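Local coordinates for catabolite control protein A (Lactococcus lactis, PDB 2O20) that probably acts as a DNA-binding global regulator of the LacI family that represses or activates genes in carbon catabolite control, at residues V160-H165 against N291-D296; K173-S178 against S242-H247; V200-A205 against N216-G221; A230-L235 against L255-D260; R234-G239 against E267-I272. The protein carries 1 engineered substitution. All coordinates share one frame; numbering follows the deposited sequence.

Interaction 1. Residues V160-H165 against N291-D296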
# COMPACT_ATOMS: atom_id res chain seq x y z
N VAL D 160 -10.03 -2.61 -19.49
CA VAL D 160 -10.72 -3.42 -18.50
C VAL D 160 -11.10 -2.53 -17.30
O VAL D 160 -10.22 -1.89 -16.69
CB VAL D 160 -9.87 -4.60 -18.04
CG1 VAL D 160 -10.71 -5.57 -17.14
CG2 VAL D 160 -9.31 -5.33 -19.24
N ASN D 161 -12.39 -2.54 -16.94
CA ASN D 161 -12.95 -1.64 -15.95
C ASN D 161 -14.16 -2.31 -15.29
O ASN D 161 -14.63 -3.34 -15.77
CB ASN D 161 -13.42 -0.31 -16.61
CG ASN D 161 -12.28 0.54 -17.11
OD1 ASN D 161 -11.68 1.34 -16.37
ND2 ASN D 161 -11.99 0.42 -18.39
N ILE D 162 -14.65 -1.72 -14.19
CA ILE D 162 -16.03 -1.94 -13.72
C ILE D 162 -16.97 -0.98 -14.45
O ILE D 162 -16.52 -0.14 -15.24
CB ILE D 162 -16.21 -1.87 -12.15
CG1 ILE D 162 -16.01 -0.46 -11.57
CG2 ILE D 162 -15.33 -2.90 -11.46
CD1 ILE D 162 -16.83 -0.20 -10.33
N ASP D 163 -18.28 -1.14 -14.23
CA ASP D 163 -19.33 -0.25 -14.71
C ASP D 163 -19.45 0.91 -13.69
O ASP D 163 -20.13 0.80 -12.67
CB ASP D 163 -20.66 -1.03 -14.90
CG ASP D 163 -21.78 -0.18 -15.45
OD1 ASP D 163 -21.65 1.06 -15.47
OD2 ASP D 163 -22.82 -0.74 -15.88
N TYR D 164 -18.74 2.00 -13.95
CA TYR D 164 -18.70 3.15 -12.99
C TYR D 164 -20.06 3.86 -12.82
O TYR D 164 -20.40 4.39 -11.74
CB TYR D 164 -17.65 4.16 -13.42
CG TYR D 164 -16.25 3.58 -13.53
CD1 TYR D 164 -15.53 3.21 -12.39
CD2 TYR D 164 -15.64 3.42 -14.76
CE1 TYR D 164 -14.26 2.69 -12.49
CE2 TYR D 164 -14.35 2.88 -14.86
CZ TYR D 164 -13.67 2.53 -13.71
OH TYR D 164 -12.39 2.00 -13.79
N HIS D 165 -20.83 3.89 -13.90
CA HIS D 165 -22.18 4.46 -13.89
C HIS D 165 -23.07 3.71 -12.87
O HIS D 165 -23.63 4.30 -11.95
CB HIS D 165 -22.77 4.37 -15.29
CG HIS D 165 -24.20 4.78 -15.38
ND1 HIS D 165 -25.24 3.92 -15.05
CD2 HIS D 165 -24.78 5.93 -15.77
CE1 HIS D 165 -26.39 4.54 -15.23
NE2 HIS D 165 -26.14 5.76 -15.68
N ASN D 291 -16.82 -2.64 -3.91
CA ASN D 291 -15.72 -3.60 -4.09
C ASN D 291 -15.45 -3.82 -5.59
O ASN D 291 -16.29 -4.39 -6.31
CB ASN D 291 -16.06 -4.93 -3.41
CG ASN D 291 -14.87 -5.90 -3.40
OD1 ASN D 291 -13.84 -5.65 -2.78
ND2 ASN D 291 -15.02 -7.03 -4.08
N GLN D 292 -14.29 -3.36 -6.05
CA GLN D 292 -13.82 -3.67 -7.40
C GLN D 292 -12.92 -4.89 -7.31
O GLN D 292 -12.16 -5.05 -6.34
CB GLN D 292 -13.04 -2.50 -8.00
CG GLN D 292 -13.85 -1.21 -8.16
CD GLN D 292 -13.06 -0.14 -8.93
OE1 GLN D 292 -12.27 -0.47 -9.80
NE2 GLN D 292 -13.26 1.12 -8.59
N PRO D 293 -13.01 -5.78 -8.32
CA PRO D 293 -12.20 -7.00 -8.35
C PRO D 293 -10.79 -6.70 -8.89
O PRO D 293 -10.45 -7.03 -10.03
CB PRO D 293 -13.02 -7.92 -9.26
CG PRO D 293 -13.56 -6.94 -10.28
CD PRO D 293 -13.89 -5.69 -9.50
N LEU D 294 -9.97 -6.07 -8.04
CA LEU D 294 -8.71 -5.48 -8.48
C LEU D 294 -7.70 -6.49 -9.07
O LEU D 294 -7.12 -6.25 -10.12
CB LEU D 294 -8.08 -4.72 -7.33
CG LEU D 294 -8.84 -3.49 -6.77
CD1 LEU D 294 -7.96 -2.86 -5.72
CD2 LEU D 294 -9.20 -2.50 -7.83
N TYR D 295 -7.47 -7.60 -8.39
CA TYR D 295 -6.62 -8.65 -8.95
C TYR D 295 -7.12 -9.11 -10.33
O TYR D 295 -6.34 -9.25 -11.26
CB TYR D 295 -6.57 -9.84 -7.99
CG TYR D 295 -5.69 -10.98 -8.48
CD1 TYR D 295 -4.35 -11.02 -8.15
CD2 TYR D 295 -6.21 -12.01 -9.26
CE1 TYR D 295 -3.54 -12.07 -8.58
CE2 TYR D 295 -5.40 -13.06 -9.70
CZ TYR D 295 -4.06 -13.07 -9.36
OH TYR D 295 -3.24 -14.10 -9.78
N ASP D 296 -8.42 -9.31 -10.45
CA ASP D 296 -9.03 -9.77 -11.71
C ASP D 296 -8.94 -8.74 -12.84
O ASP D 296 -8.82 -9.09 -14.00
CB ASP D 296 -10.48 -10.13 -11.47
CG ASP D 296 -10.64 -11.40 -10.64
OD1 ASP D 296 -9.70 -12.24 -10.63
OD2 ASP D 296 -11.72 -11.59 -10.05
O HOH W 1 -12.41 -0.38 -12.76
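Ile162 meets Gln292 and Pro293 where two crossover segments of the LacI-family, periplasmic-binding-protein-like core approach each other: 160-165 runs from strand 159-161 into helix 164-177, and 291-296 from strand 289-291 into helix 294-309. Apolar packing comes first. The Ile162 side chain lies across that of Gln292 at about a right angle, with Ile162 CD1 3.8 Å from Gln292 CG. Its other branch, Ile162 CG2, reaches Pro293 CD at 3.7 Å; chi1 of 69° puts CG1 between the backbone N and the carbonyl carbon, which leaves CG2 anti to that carbon. Pro293 centres an inverse gamma turn and stands at the N-cap of helix 294-309.

The polar part is indirect. Gln292 extends beyond CG and divides its amide: NE2 donates to Gly274 O, while OE1 accepts from a water, 3.0 Å from water O to Gln292 OE1. Gln292 NE2 comes near the plane of the Tyr164 ring, at its edge. The Tyr164 hydroxyl both gives and takes a bond. It donates to a lone pair of Asn161 OD1, in the carbonyl plane, at 2.8 Å from Tyr164 OH, and accepts from the water, whose O lies 2.6 Å from Tyr164 OH while also accepting from Ile162 N.

Interaction 2. Residues K173-S178 against S242-H247. With SO4 (sulfate ion), chain L.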
# COMPACT_ATOMS: atom_id res chain seq x y z
N LYS D 173 -27.98 5.89 -4.43
CA LYS D 173 -29.27 5.36 -3.97
C LYS D 173 -29.24 4.81 -2.55
O LYS D 173 -30.18 4.97 -1.80
CB LYS D 173 -29.76 4.27 -4.95
CG LYS D 173 -31.20 3.91 -4.83
CD LYS D 173 -31.61 2.88 -5.92
CE LYS D 173 -33.09 2.65 -5.96
NZ LYS D 173 -33.44 1.82 -7.14
N LYS D 174 -28.14 4.16 -2.17
CA LYS D 174 -27.98 3.68 -0.81
C LYS D 174 -28.04 4.82 0.22
O LYS D 174 -28.64 4.68 1.28
CB LYS D 174 -26.64 2.93 -0.70
CG LYS D 174 -26.39 2.32 0.64
CD LYS D 174 -25.24 1.32 0.60
CE LYS D 174 -24.83 0.94 1.98
NZ LYS D 174 -25.85 0.08 2.63
N LEU D 175 -27.43 5.95 -0.10
CA LEU D 175 -27.45 7.11 0.81
C LEU D 175 -28.84 7.79 0.78
O LEU D 175 -29.32 8.31 1.80
CB LEU D 175 -26.36 8.11 0.41
CG LEU D 175 -24.92 7.58 0.57
CD1 LEU D 175 -23.90 8.51 -0.06
CD2 LEU D 175 -24.59 7.32 2.02
N ILE D 176 -29.48 7.79 -0.37
CA ILE D 176 -30.88 8.29 -0.48
C ILE D 176 -31.77 7.45 0.43
O ILE D 176 -32.58 7.98 1.18
CB ILE D 176 -31.39 8.26 -1.94
CG1 ILE D 176 -30.70 9.38 -2.72
CG2 ILE D 176 -32.95 8.45 -2.01
CD1 ILE D 176 -30.82 9.27 -4.17
N ASP D 177 -31.59 6.14 0.38
CA ASP D 177 -32.46 5.24 1.13
C ASP D 177 -32.27 5.29 2.64
O ASP D 177 -33.18 4.87 3.36
CB ASP D 177 -32.37 3.81 0.57
CG ASP D 177 -32.99 3.68 -0.85
OD1 ASP D 177 -33.69 4.61 -1.31
OD2 ASP D 177 -32.76 2.64 -1.50
N SER D 178 -31.14 5.81 3.12
CA SER D 178 -30.94 6.06 4.55
C SER D 178 -31.31 7.50 4.95
O SER D 178 -31.00 7.95 6.05
CB SER D 178 -29.50 5.69 4.99
OG SER D 178 -28.51 6.38 4.22
N SER D 242 -23.58 13.33 3.65
CA SER D 242 -22.98 12.10 3.19
C SER D 242 -22.18 12.38 1.93
O SER D 242 -22.29 13.45 1.32
CB SER D 242 -24.05 11.06 2.93
OG SER D 242 -24.97 11.51 1.94
N ALA D 243 -21.36 11.40 1.54
CA ALA D 243 -20.58 11.49 0.33
C ALA D 243 -20.29 10.12 -0.28
O ALA D 243 -20.02 9.15 0.45
CB ALA D 243 -19.28 12.17 0.64
N VAL D 244 -20.29 10.09 -1.61
CA VAL D 244 -19.74 8.99 -2.43
C VAL D 244 -18.39 9.49 -2.94
O VAL D 244 -18.28 10.63 -3.42
CB VAL D 244 -20.62 8.66 -3.63
CG1 VAL D 244 -20.05 7.41 -4.39
CG2 VAL D 244 -22.07 8.48 -3.17
N VAL D 245 -17.36 8.66 -2.76
CA VAL D 245 -15.99 9.05 -3.03
C VAL D 245 -15.33 8.03 -3.98
O VAL D 245 -15.40 6.81 -3.75
CB VAL D 245 -15.19 9.18 -1.71
CG1 VAL D 245 -13.83 9.77 -2.02
CG2 VAL D 245 -15.97 10.03 -0.65
N SER D 246 -14.78 8.50 -5.09
CA SER D 246 -14.31 7.55 -6.08
C SER D 246 -13.00 6.83 -5.69
O SER D 246 -12.82 5.68 -6.08
CB SER D 246 -14.17 8.20 -7.45
OG SER D 246 -13.17 9.17 -7.40
N HIS D 247 -12.11 7.49 -4.97
CA HIS D 247 -10.81 6.89 -4.61
C HIS D 247 -10.73 6.58 -3.13
O HIS D 247 -11.08 7.39 -2.30
CB HIS D 247 -9.66 7.80 -5.01
CG HIS D 247 -9.60 8.05 -6.48
ND1 HIS D 247 -9.56 9.32 -7.01
CD2 HIS D 247 -9.65 7.19 -7.52
CE1 HIS D 247 -9.56 9.23 -8.33
NE2 HIS D 247 -9.62 7.95 -8.67
S SO4 L . -9.84 8.85 -12.01
O1 SO4 L . -9.78 9.24 -13.43
O2 SO4 L . -10.29 10.00 -11.23
O3 SO4 L . -10.78 7.73 -11.86
O4 SO4 L . -8.51 8.45 -11.57
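Of residues 173-178, Leu175 carries the contact, and it packs closely on strand 242-245. Its CD1 does most of the touching: Leu175 CD1 lies 3.6 Å from Val244 CG2 and 3.8 Å from Ser242 OG, while Leu175 CD2 sits 3.9 Å from Ser242 CB. With OG between its backbone N and carbonyl carbon (chi1 60°), Ser242 presents that oxygen to the leucine. Ser242 OG is buried here and has no polar partner in the model, so its hydroxyl faces methyl groups.

Away from the sheet the segment is loose, with Lys173 and Asp177 exposed. Ser178 instead turns back to the sheet, its hydroxyl bonded to Glu270 of strand 270-272. At the far end of 242-247 the chain leaves the contact altogether. His247, with Ser246 OG over the centre of its ring, presents its NE2 edge to a sulfate, probably from the crystallisation liquor; the bond from His247 NE2 to sulfate O3 is weak at 3.4 Å.

The axes of 173-177 and 242-245 run at 167° and come within 9.3 Å, and helix 248-260 packs on Ala243 from the other face: the layering of a parallel alpha/beta sheet flanked by helices.

Interaction 3. Residues V200-A205 against N216-G221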
# COMPACT_ATOMS: atom_id res chain seq x y z
N VAL D 200 -23.20 10.63 -14.40
CA VAL D 200 -24.49 10.26 -14.94
C VAL D 200 -25.21 9.38 -13.92
O VAL D 200 -26.37 9.60 -13.66
CB VAL D 200 -24.37 9.57 -16.32
CG1 VAL D 200 -25.74 9.06 -16.83
CG2 VAL D 200 -23.75 10.53 -17.34
N GLY D 201 -24.51 8.43 -13.33
CA GLY D 201 -25.14 7.51 -12.38
C GLY D 201 -25.63 8.22 -11.12
O GLY D 201 -26.75 7.99 -10.65
N TYR D 202 -24.80 9.11 -10.60
CA TYR D 202 -25.15 9.98 -9.46
C TYR D 202 -26.42 10.82 -9.70
O TYR D 202 -27.33 10.86 -8.87
CB TYR D 202 -23.93 10.88 -9.16
CG TYR D 202 -24.08 12.03 -8.18
CD1 TYR D 202 -24.27 11.82 -6.81
CD2 TYR D 202 -23.96 13.34 -8.63
CE1 TYR D 202 -24.36 12.90 -5.91
CE2 TYR D 202 -24.02 14.43 -7.74
CZ TYR D 202 -24.24 14.20 -6.39
OH TYR D 202 -24.32 15.28 -5.56
N GLN D 203 -26.45 11.49 -10.84
CA GLN D 203 -27.58 12.32 -11.24
C GLN D 203 -28.87 11.55 -11.47
O GLN D 203 -29.96 12.04 -11.12
CB GLN D 203 -27.22 13.11 -12.50
CG GLN D 203 -26.25 14.27 -12.25
CD GLN D 203 -25.64 14.77 -13.54
OE1 GLN D 203 -25.70 14.10 -14.58
NE2 GLN D 203 -25.04 15.95 -13.50
N GLU D 204 -28.75 10.37 -12.07
CA GLU D 204 -29.86 9.43 -12.25
C GLU D 204 -30.51 9.06 -10.90
O GLU D 204 -31.73 9.09 -10.77
CB GLU D 204 -29.30 8.19 -12.92
CG GLU D 204 -30.28 7.10 -13.31
CD GLU D 204 -29.60 5.99 -14.10
OE1 GLU D 204 -29.23 6.24 -15.28
OE2 GLU D 204 -29.42 4.87 -13.55
N ALA D 205 -29.69 8.74 -9.90
CA ALA D 205 -30.21 8.44 -8.56
C ALA D 205 -30.95 9.64 -7.93
O ALA D 205 -32.05 9.48 -7.40
CB ALA D 205 -29.08 7.94 -7.64
N ASN D 216 -22.47 22.41 -6.82
CA ASN D 216 -21.65 22.78 -5.66
C ASN D 216 -21.43 21.66 -4.63
O ASN D 216 -20.63 21.83 -3.69
CB ASN D 216 -22.19 24.04 -5.01
CG ASN D 216 -22.01 25.26 -5.90
OD1 ASN D 216 -22.77 26.23 -5.83
ND2 ASN D 216 -21.00 25.22 -6.78
N LEU D 217 -22.10 20.52 -4.82
CA LEU D 217 -21.83 19.32 -4.03
C LEU D 217 -20.98 18.28 -4.78
O LEU D 217 -20.87 17.14 -4.34
CB LEU D 217 -23.13 18.70 -3.51
CG LEU D 217 -23.97 19.54 -2.53
CD1 LEU D 217 -25.24 18.73 -2.14
CD2 LEU D 217 -23.22 19.91 -1.29
N VAL D 218 -20.38 18.69 -5.90
CA VAL D 218 -19.43 17.88 -6.64
C VAL D 218 -18.05 18.52 -6.49
O VAL D 218 -17.86 19.73 -6.66
CB VAL D 218 -19.82 17.70 -8.12
CG1 VAL D 218 -18.76 16.86 -8.86
CG2 VAL D 218 -21.19 17.06 -8.22
N PHE D 219 -17.12 17.69 -6.06
CA PHE D 219 -15.77 18.12 -5.72
C PHE D 219 -14.80 17.38 -6.62
O PHE D 219 -14.57 16.18 -6.43
CB PHE D 219 -15.53 17.84 -4.23
CG PHE D 219 -16.43 18.64 -3.32
CD1 PHE D 219 -16.04 19.89 -2.85
CD2 PHE D 219 -17.70 18.17 -2.98
CE1 PHE D 219 -16.89 20.64 -2.03
CE2 PHE D 219 -18.55 18.92 -2.18
CZ PHE D 219 -18.15 20.15 -1.69
N GLU D 220 -14.26 18.08 -7.62
CA GLU D 220 -13.32 17.52 -8.59
C GLU D 220 -11.83 17.66 -8.22
O GLU D 220 -11.42 18.54 -7.46
CB GLU D 220 -13.48 18.22 -9.94
CG GLU D 220 -14.78 17.98 -10.67
CD GLU D 220 -14.75 18.70 -12.00
OE1 GLU D 220 -13.85 18.38 -12.83
OE2 GLU D 220 -15.59 19.61 -12.20
N GLY D 221 -11.02 16.80 -8.82
CA GLY D 221 -9.55 16.90 -8.74
C GLY D 221 -8.89 16.31 -7.50
O GLY D 221 -7.79 16.73 -7.10
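Tyr202 OH, which comes up against Leu217, gives its hydrogen bond to the backbone oxygen of Ile183 on the adjoining strand 183-186. Towards Leu217 it makes only loose contact, 4.1 Å from Tyr202 OH to Leu217 O and 4.2 Å to Leu217 CB. The tyrosine is swung off helix 193-208 with CG anti to its own nitrogen (chi1 170°), which lays the ring across the gap to the sheet. The two backbones stay well apart, the nearest CA atoms, of Tyr202 and Val218, being 10.2 Å from each other.

Val218 supplies the apolar half. One methyl, Val218 CG2, sits 3.9 Å from Tyr202 CE2, and the valine and the tyrosine lie alongside, pointing opposite ways. The same ring meets Tyr185 edge-to-face, and Phe213 of the intervening loop touches both Tyr202 and Val218. On the opposite face of the sheet Phe219 packs on Leu231 and Leu235 of helix 225-237.

Strand 183-186, helix 193-208 and strand 218-219 form a beta-alpha-beta unit, and this contact ties its helix to the edge strand. The hydroxyl is satisfied by Ile183 O of the inner strand, so only van der Waals packing holds the ring to strand 218-219.

Interaction 4. Residues A230-L235 against L255-D260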
# COMPACT_ATOMS: atom_id res chain seq x y z
N ALA D 230 -8.76 17.52 3.84
CA ALA D 230 -9.01 18.95 3.69
C ALA D 230 -10.41 19.30 3.17
O ALA D 230 -10.89 20.44 3.34
CB ALA D 230 -7.90 19.58 2.78
N LEU D 231 -11.08 18.34 2.54
CA LEU D 231 -12.43 18.54 2.06
C LEU D 231 -13.50 18.53 3.15
O LEU D 231 -14.59 19.06 2.94
CB LEU D 231 -12.79 17.43 1.03
CG LEU D 231 -12.25 17.69 -0.38
CD1 LEU D 231 -12.62 16.53 -1.28
CD2 LEU D 231 -12.80 18.98 -0.96
N ALA D 232 -13.21 17.88 4.27
CA ALA D 232 -14.24 17.63 5.30
C ALA D 232 -15.03 18.91 5.64
O ALA D 232 -16.26 18.91 5.54
CB ALA D 232 -13.65 17.01 6.55
N GLU D 233 -14.33 19.98 6.00
CA GLU D 233 -15.04 21.19 6.43
C GLU D 233 -15.82 21.84 5.27
O GLU D 233 -16.88 22.51 5.50
CB GLU D 233 -14.09 22.16 7.14
CG GLU D 233 -14.79 23.16 8.01
CD GLU D 233 -15.45 22.57 9.25
OE1 GLU D 233 -16.47 23.12 9.71
OE2 GLU D 233 -14.95 21.56 9.78
N ARG D 234 -15.33 21.63 4.03
CA ARG D 234 -15.98 22.17 2.84
C ARG D 234 -17.35 21.53 2.62
O ARG D 234 -18.27 22.20 2.25
CB ARG D 234 -15.11 21.99 1.59
CG ARG D 234 -13.73 22.59 1.69
CD ARG D 234 -13.76 24.11 1.87
NE ARG D 234 -12.79 24.41 2.91
CZ ARG D 234 -13.04 24.73 4.17
NH1 ARG D 234 -14.26 24.96 4.63
NH2 ARG D 234 -12.01 24.90 4.96
N LEU D 235 -17.44 20.23 2.87
CA LEU D 235 -18.69 19.49 2.78
C LEU D 235 -19.65 19.93 3.90
O LEU D 235 -20.82 20.17 3.65
CB LEU D 235 -18.43 17.99 2.82
CG LEU D 235 -18.12 17.33 1.44
CD1 LEU D 235 -16.80 17.74 0.88
CD2 LEU D 235 -18.18 15.82 1.51
N LEU D 255 -12.94 10.41 6.07
CA LEU D 255 -13.34 9.74 7.33
C LEU D 255 -12.46 10.15 8.51
O LEU D 255 -12.99 10.50 9.57
CB LEU D 255 -13.35 8.20 7.17
CG LEU D 255 -13.77 7.35 8.39
CD1 LEU D 255 -15.15 7.72 8.83
CD2 LEU D 255 -13.71 5.89 8.05
N SER D 256 -11.14 10.16 8.32
CA SER D 256 -10.20 10.59 9.33
C SER D 256 -10.55 11.97 9.86
O SER D 256 -10.52 12.22 11.07
CB SER D 256 -8.72 10.62 8.80
OG SER D 256 -8.15 9.31 8.74
N ALA D 257 -10.81 12.87 8.94
CA ALA D 257 -11.12 14.26 9.33
C ALA D 257 -12.47 14.41 10.05
O ALA D 257 -12.55 15.14 11.05
CB ALA D 257 -11.02 15.16 8.12
N MET D 258 -13.51 13.72 9.58
CA MET D 258 -14.80 13.68 10.27
C MET D 258 -14.62 13.18 11.70
O MET D 258 -15.09 13.82 12.65
CB MET D 258 -15.82 12.83 9.52
CG MET D 258 -16.22 13.39 8.15
SD MET D 258 -16.94 15.06 8.32
CE MET D 258 -17.28 15.40 6.60
N MET D 259 -13.89 12.08 11.87
CA MET D 259 -13.61 11.56 13.21
C MET D 259 -12.76 12.51 14.10
O MET D 259 -13.03 12.66 15.29
CB MET D 259 -12.98 10.17 13.16
CG MET D 259 -13.76 9.09 12.42
SD MET D 259 -15.44 8.82 13.13
CE MET D 259 -15.04 8.23 14.73
N ASP D 260 -11.76 13.17 13.50
CA ASP D 260 -10.90 14.15 14.20
C ASP D 260 -11.71 15.34 14.78
O ASP D 260 -11.41 15.84 15.88
CB ASP D 260 -9.82 14.60 13.19
CG ASP D 260 -8.70 15.45 13.82
OD1 ASP D 260 -8.37 16.51 13.23
OD2 ASP D 260 -8.23 15.10 14.89
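The Met258 methyl lies between two flat groups: Met258 CE stands 3.8 Å from Ala232 O, at the peptide of the facing helix, and it also sits over one face of the Phe269 ring. The bend at chi2 (-59°) folds the thioether back to bring CE there. The rest is aliphatic: Ala232 CB touches Ala257 CB at 3.6 Å and Met258 CE at 4.0 Å.

Helices 225-237 and 248-260 lie next to each other on one side of the parallel sheet of the alpha/beta lobe, linked in the chain by strand 242-245. Small residues at the meeting point let the helices come close, with Ala232 CA 6.1 Å from Ala257 CA. Helix 225-237 is kinked here: the regular i to i-4 bonds fail at Glu233 and Arg234, and Arg234 N bonds weakly to Leu231 O instead. On its far side helix 248-260 faces the second subunit, where Asp260 forms a salt bridge with Arg329 of that subunit and Ser256 packs on its Tyr282.

Interaction 5. Residues R234-G239 against E267-I272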
# COMPACT_ATOMS: atom_id res chain seq x y z
N ARG D 234 -15.33 21.63 4.03
CA ARG D 234 -15.98 22.17 2.84
C ARG D 234 -17.35 21.53 2.62
O ARG D 234 -18.27 22.20 2.25
CB ARG D 234 -15.11 21.99 1.59
CG ARG D 234 -13.73 22.59 1.69
CD ARG D 234 -13.76 24.11 1.87
NE ARG D 234 -12.79 24.41 2.91
CZ ARG D 234 -13.04 24.73 4.17
NH1 ARG D 234 -14.26 24.96 4.63
NH2 ARG D 234 -12.01 24.90 4.96
N LEU D 235 -17.44 20.23 2.87
CA LEU D 235 -18.69 19.49 2.78
C LEU D 235 -19.65 19.93 3.90
O LEU D 235 -20.82 20.17 3.65
CB LEU D 235 -18.43 17.99 2.82
CG LEU D 235 -18.12 17.33 1.44
CD1 LEU D 235 -16.80 17.74 0.88
CD2 LEU D 235 -18.18 15.82 1.51
N LEU D 236 -19.14 19.99 5.13
CA LEU D 236 -19.95 20.39 6.29
C LEU D 236 -20.53 21.79 6.09
O LEU D 236 -21.74 21.97 6.37
CB LEU D 236 -19.18 20.34 7.62
CG LEU D 236 -18.72 18.93 8.06
CD1 LEU D 236 -17.84 18.97 9.24
CD2 LEU D 236 -19.94 18.04 8.36
N GLU D 237 -19.73 22.73 5.57
CA GLU D 237 -20.18 24.11 5.42
C GLU D 237 -21.30 24.27 4.41
O GLU D 237 -22.16 25.12 4.55
CB GLU D 237 -19.02 25.07 5.18
CG GLU D 237 -18.61 25.44 3.80
CD GLU D 237 -17.18 26.07 3.77
OE1 GLU D 237 -16.75 26.73 4.77
OE2 GLU D 237 -16.47 25.87 2.75
N ARG D 238 -21.30 23.39 3.42
CA ARG D 238 -22.41 23.33 2.47
C ARG D 238 -23.61 22.48 2.93
O ARG D 238 -24.60 22.37 2.19
CB ARG D 238 -21.84 22.87 1.13
CG ARG D 238 -20.79 23.86 0.64
CD ARG D 238 -20.44 23.66 -0.84
NE ARG D 238 -19.05 23.91 -1.31
CZ ARG D 238 -17.93 24.15 -0.60
NH1 ARG D 238 -17.90 24.33 0.72
NH2 ARG D 238 -16.77 24.28 -1.26
N GLY D 239 -23.55 21.91 4.13
CA GLY D 239 -24.64 21.07 4.68
C GLY D 239 -24.78 19.68 4.08
O GLY D 239 -25.82 19.03 4.24
N GLU D 267 -24.15 8.33 12.13
CA GLU D 267 -25.39 8.99 12.55
C GLU D 267 -25.66 10.32 11.87
O GLU D 267 -26.80 10.58 11.44
CB GLU D 267 -25.39 9.17 14.07
CG GLU D 267 -25.51 7.84 14.87
CD GLU D 267 -24.19 7.04 15.07
OE1 GLU D 267 -23.05 7.50 14.72
OE2 GLU D 267 -24.33 5.89 15.59
N ASP D 268 -24.62 11.17 11.80
CA ASP D 268 -24.70 12.51 11.21
C ASP D 268 -23.98 12.66 9.87
O ASP D 268 -24.21 13.64 9.14
CB ASP D 268 -24.17 13.54 12.20
CG ASP D 268 -25.05 13.66 13.44
OD1 ASP D 268 -26.25 13.32 13.37
OD2 ASP D 268 -24.56 14.12 14.48
N PHE D 269 -23.07 11.74 9.56
CA PHE D 269 -22.33 11.78 8.29
C PHE D 269 -21.99 10.36 7.83
O PHE D 269 -21.48 9.57 8.63
CB PHE D 269 -21.07 12.65 8.35
CG PHE D 269 -20.63 13.13 6.98
CD1 PHE D 269 -21.05 14.37 6.49
CD2 PHE D 269 -19.87 12.33 6.17
CE1 PHE D 269 -20.69 14.78 5.21
CE2 PHE D 269 -19.53 12.71 4.88
CZ PHE D 269 -19.93 13.96 4.41
N GLU D 270 -22.27 10.06 6.57
CA GLU D 270 -22.06 8.73 5.99
C GLU D 270 -21.14 8.83 4.78
O GLU D 270 -21.17 9.81 4.05
CB GLU D 270 -23.38 8.12 5.55
CG GLU D 270 -24.44 7.93 6.64
CD GLU D 270 -25.65 7.17 6.12
OE1 GLU D 270 -25.52 6.00 5.72
OE2 GLU D 270 -26.75 7.78 6.07
N ILE D 271 -20.31 7.81 4.60
CA ILE D 271 -19.31 7.77 3.53
C ILE D 271 -19.33 6.39 2.81
O ILE D 271 -19.36 5.35 3.45
CB ILE D 271 -17.87 8.03 4.05
CG1 ILE D 271 -17.79 9.39 4.76
CG2 ILE D 271 -16.85 7.99 2.90
CD1 ILE D 271 -16.46 9.63 5.49
N ILE D 272 -19.29 6.43 1.48
CA ILE D 272 -19.12 5.22 0.67
C ILE D 272 -17.91 5.47 -0.24
O ILE D 272 -17.86 6.46 -0.95
CB ILE D 272 -20.40 4.89 -0.17
CG1 ILE D 272 -21.62 4.74 0.74
CG2 ILE D 272 -20.14 3.58 -1.00
CD1 ILE D 272 -22.94 4.49 0.01
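The backbones of Leu236 and Phe269 pass 9.2 Å apart at their CA atoms. Gly239, with phi 74°, ends helix 225-237 in a Schellman motif; its N bonds to Leu236 O at 2.9 Å. The side chain of Phe269 bridges that gap, lying just ahead of strand 270-272 with CG anti to the backbone N (chi1 -158°). Leu235 comes to the ring at its edge, near the plane: Leu235 CD2 is 3.9 Å from Phe269 CZ, and the two side chains meet at about a right angle. Leu236 approaches more loosely and obliquely, its CD2 4.3 Å from Phe269 CD1.

On the outer side of the helix end the chemistry turns ionic. One carboxylate oxygen, Glu237 OE2, is gripped by two guanidinium groups, at 3.0 Å from Arg234 NH1 (a weak bond) and 2.9 Å from Arg238 NH1. Arg238 uses the anti lone pair of OE2, which sits 21° out of the guanidinium plane. Arg234 also reaches a sulfate, probably from the crystallisation liquor, through NH2, so its guanidinium group probably balances both anions. An apolar inner face and a charged outer one mark an amphipathic helix covering the parallel sheet of an alpha/beta lobe.

Overall arrangement
Interaction 1 spans the crossover segments and stands apart, its centre 18 to 27 Å from the others, and along the chain its two segments enclose all four. These lie in the lobe built on the sheet of strands 218-219, 183-186, 242-245 and 270-272. Interactions 2 and 3 bind helices 164-177 and 193-208 to one face; interactions 4 and 5 share Arg234 and Leu235 of helix 225-237 on the other, with centres 8 Å apart. Interaction 2 crosses both 4 and 5 in sequence, while 3 closes before either opens. Helix 164-177 links interaction 1 to interaction 2, so the connection between lobes continues directly into the packing of the second lobe.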